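Local coordinates for putative dihydrodipicolinate synthase (Thermus thermophilus, PDB 2PCQ), which is a putative member of the dihydrodipicolinate synthetase family, with a TIM-barrel fold, modelled here with a potassium ion, at residues 35-40 against 63-68. Residues are numbered along the deposited sequence; the frame is centred on the assembly and turned at random.
Sequences LLVYGS and KPFLVG
L36 and V37 run alongside L66 and V67 as neighbouring parallel strands, joined by three nearly straight backbone hydrogen bonds. L66 N gives its hydrogen to L35 O (2.8 Å), V37 N to L66 O (2.8 Å), and G68 N to V37 O (2.7 Å), so L66 is gripped through both its N-H and its carbonyl. A water accepts from L35 N and donates to K63 O, linking the two backbones just ahead of the first strand-to-strand bond.

The L36 side chain runs from its backbone into the barrel. Its CB leaves on the same face of the sheet as L66; CG stands anti to the backbone N (chi1 160°), and from there CD1 swings back over the neighbouring strand. That methyl lies 3.7 Å from L66 O and 3.8 Å from G68 N, with L66 CB at 3.9 Å. The other methyl, CD2, turns to its own chain and packs on G39 CA. I193 of strand 191-193 touches both leucines, as expected for side chains that fill the barrel interior.

V37 and V67 point to the other face. The V37 CG2 methyl reaches F65 CD1 at 4.2 Å, meeting the ring obliquely, while CG1 lies over the centre of one face of the Y38 ring. Y38 in turn runs side by side with V67, CD2 to CG1 at 4.1 Å, and its hydroxyl is hydrogen-bonded to R52 O. F21 of helix 18-28 packs on V37 and Y38 from outside.

With helix 49-57 linking the strands, this is one beta-alpha-beta unit of the closed eight-stranded parallel barrel, the TIM-barrel fold.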
ATOM      1  N   LEU A  35     -32.525  11.339  -2.050  1.00 18.53           N
ATOM      2  CA  LEU A  35     -31.512  11.465  -1.015  1.00 19.12           C
ATOM      3  C   LEU A  35     -30.905  10.129  -0.626  1.00 17.00           C
ATOM      4  O   LEU A  35     -31.543   9.082  -0.751  1.00 15.12           O
ATOM      5  CB  LEU A  35     -32.116  12.082   0.251  1.00 15.03           C
ATOM      6  CG  LEU A  35     -32.836  13.429   0.201  1.00 20.20           C
ATOM      7  CD1 LEU A  35     -33.450  13.696   1.571  1.00 19.92           C
ATOM      8  CD2 LEU A  35     -31.867  14.542  -0.184  1.00 17.22           C
ATOM      9  N   LEU A  36     -29.662  10.181  -0.158  1.00 14.38           N
ATOM     10  CA  LEU A  36     -28.987   8.994   0.349  1.00 14.90           C
ATOM     11  C   LEU A  36     -28.797   9.294   1.828  1.00 14.69           C
ATOM     12  O   LEU A  36     -28.040  10.199   2.190  1.00 17.48           O
ATOM     13  CB  LEU A  36     -27.617   8.776  -0.305  1.00 15.63           C
ATOM     14  CG  LEU A  36     -26.682   7.860   0.509  1.00 13.80           C
ATOM     15  CD1 LEU A  36     -27.361   6.525   0.810  1.00 10.16           C
ATOM     16  CD2 LEU A  36     -25.383   7.635  -0.250  1.00 14.82           C
ATOM     17  N   VAL A  37     -29.506   8.558   2.677  1.00 13.70           N
ATOM     18  CA  VAL A  37     -29.404   8.738   4.123  1.00 13.83           C
ATOM     19  C   VAL A  37     -28.371   7.744   4.665  1.00 14.09           C
ATOM     20  O   VAL A  37     -28.370   6.577   4.289  1.00 14.98           O
ATOM     21  CB  VAL A  37     -30.767   8.481   4.820  1.00 18.33           C
ATOM     22  CG1 VAL A  37     -30.642   8.723   6.317  1.00 18.19           C
ATOM     23  CG2 VAL A  37     -31.833   9.390   4.228  1.00 17.00           C
ATOM     24  N   TYR A  38     -27.490   8.223   5.536  1.00 15.88           N
ATOM     25  CA  TYR A  38     -26.444   7.393   6.127  1.00 16.01           C
ATOM     26  C   TYR A  38     -25.453   6.858   5.094  1.00 18.21           C
ATOM     27  O   TYR A  38     -25.055   5.690   5.142  1.00 16.49           O
ATOM     28  CB  TYR A  38     -27.047   6.220   6.919  1.00 15.00           C
ATOM     29  CG  TYR A  38     -27.916   6.626   8.097  1.00 13.54           C
ATOM     30  CD1 TYR A  38     -27.691   7.824   8.779  1.00 16.48           C
ATOM     31  CD2 TYR A  38     -28.949   5.801   8.543  1.00 15.51           C
ATOM     32  CE1 TYR A  38     -28.472   8.191   9.877  1.00 14.32           C
ATOM     33  CE2 TYR A  38     -29.738   6.157   9.649  1.00 14.27           C
ATOM     34  CZ  TYR A  38     -29.492   7.351  10.306  1.00 15.79           C
ATOM     35  OH  TYR A  38     -30.250   7.705  11.398  1.00 18.79           O
ATOM     36  N   GLY A  39     -25.072   7.719   4.154  1.00 15.11           N
ATOM     37  CA  GLY A  39     -24.090   7.348   3.150  1.00 12.77           C
ATOM     38  C   GLY A  39     -22.738   7.485   3.830  1.00 14.35           C
ATOM     39  O   GLY A  39     -22.695   7.720   5.035  1.00 13.12           O
ATOM     40  N   SER A  40     -21.638   7.354   3.090  1.00 16.94           N
ATOM     41  CA  SER A  40     -20.318   7.466   3.711  1.00 19.81           C
ATOM     42  C   SER A  40     -20.064   8.838   4.341  1.00 20.82           C
ATOM     43  O   SER A  40     -19.273   8.958   5.272  1.00 25.51           O
ATOM     44  CB  SER A  40     -19.208   7.130   2.701  1.00 19.97           C
ATOM     45  OG  SER A  40     -19.234   7.996   1.578  1.00 28.19           O
ATOM     46  N   LYS A  63     -39.295  12.100  -1.929  1.00 18.30           N
ATOM     47  CA  LYS A  63     -38.806  11.440  -3.133  1.00 17.54           C
ATOM     48  C   LYS A  63     -38.166  10.104  -2.765  1.00 18.23           C
ATOM     49  O   LYS A  63     -37.741   9.912  -1.629  1.00 20.59           O
ATOM     50  CB  LYS A  63     -37.781  12.336  -3.840  1.00 15.84           C
ATOM     51  CG  LYS A  63     -38.330  13.699  -4.229  1.00 21.55           C
ATOM     52  CD  LYS A  63     -37.307  14.540  -4.975  1.00 18.67           C
ATOM     53  CE  LYS A  63     -37.881  15.911  -5.314  1.00 19.84           C
ATOM     54  NZ  LYS A  63     -36.924  16.762  -6.073  1.00 17.22           N
ATOM     55  N   PRO A  64     -38.108   9.155  -3.717  1.00 17.99           N
ATOM     56  CA  PRO A  64     -37.499   7.850  -3.429  1.00 19.44           C
ATOM     57  C   PRO A  64     -36.094   8.066  -2.872  1.00 19.73           C
ATOM     58  O   PRO A  64     -35.296   8.794  -3.458  1.00 21.39           O
ATOM     59  CB  PRO A  64     -37.480   7.169  -4.796  1.00 16.20           C
ATOM     60  CG  PRO A  64     -38.713   7.726  -5.458  1.00 20.13           C
ATOM     61  CD  PRO A  64     -38.646   9.197  -5.090  1.00 18.62           C
ATOM     62  N   PHE A  65     -35.791   7.433  -1.745  1.00 17.54           N
ATOM     63  CA  PHE A  65     -34.484   7.603  -1.130  1.00 18.23           C
ATOM     64  C   PHE A  65     -33.763   6.293  -0.864  1.00 17.48           C
ATOM     65  O   PHE A  65     -34.365   5.215  -0.881  1.00 18.18           O
ATOM     66  CB  PHE A  65     -34.623   8.388   0.177  1.00 14.24           C
ATOM     67  CG  PHE A  65     -35.402   7.667   1.246  1.00 20.45           C
ATOM     68  CD1 PHE A  65     -34.747   7.063   2.317  1.00 16.72           C
ATOM     69  CD2 PHE A  65     -36.792   7.617   1.198  1.00 17.73           C
ATOM     70  CE1 PHE A  65     -35.466   6.422   3.328  1.00 21.40           C
ATOM     71  CE2 PHE A  65     -37.523   6.979   2.202  1.00 19.61           C
ATOM     72  CZ  PHE A  65     -36.859   6.380   3.271  1.00 19.45           C
ATOM     73  N   LEU A  66     -32.463   6.406  -0.622  1.00 16.63           N
ATOM     74  CA  LEU A  66     -31.621   5.258  -0.336  1.00 13.51           C
ATOM     75  C   LEU A  66     -31.115   5.380   1.089  1.00 14.32           C
ATOM     76  O   LEU A  66     -30.983   6.483   1.621  1.00 13.51           O
ATOM     77  CB  LEU A  66     -30.423   5.225  -1.289  1.00 16.86           C
ATOM     78  CG  LEU A  66     -30.680   5.151  -2.795  1.00 22.28           C
ATOM     79  CD1 LEU A  66     -29.359   5.326  -3.536  1.00 22.41           C
ATOM     80  CD2 LEU A  66     -31.326   3.816  -3.146  1.00 20.77           C
ATOM     81  N   VAL A  67     -30.843   4.241   1.712  1.00 15.72           N
ATOM     82  CA  VAL A  67     -30.313   4.240   3.066  1.00 13.56           C
ATOM     83  C   VAL A  67     -29.043   3.402   3.086  1.00 15.85           C
ATOM     84  O   VAL A  67     -29.042   2.249   2.650  1.00 15.08           O
ATOM     85  CB  VAL A  67     -31.318   3.653   4.075  1.00 18.20           C
ATOM     86  CG1 VAL A  67     -30.705   3.653   5.474  1.00 14.22           C
ATOM     87  CG2 VAL A  67     -32.598   4.473   4.064  1.00 14.86           C
ATOM     88  N   GLY A  68     -27.961   3.989   3.580  1.00 10.87           N
ATOM     89  CA  GLY A  68     -26.708   3.262   3.649  1.00 12.96           C
ATOM     90  C   GLY A  68     -26.739   2.282   4.807  1.00 16.51           C
ATOM     91  O   GLY A  68     -27.248   2.609   5.880  1.00 14.49           O
TER
HETATM   92  O   HOH W   1     -35.348  11.293  -1.327  1.00 17.49           O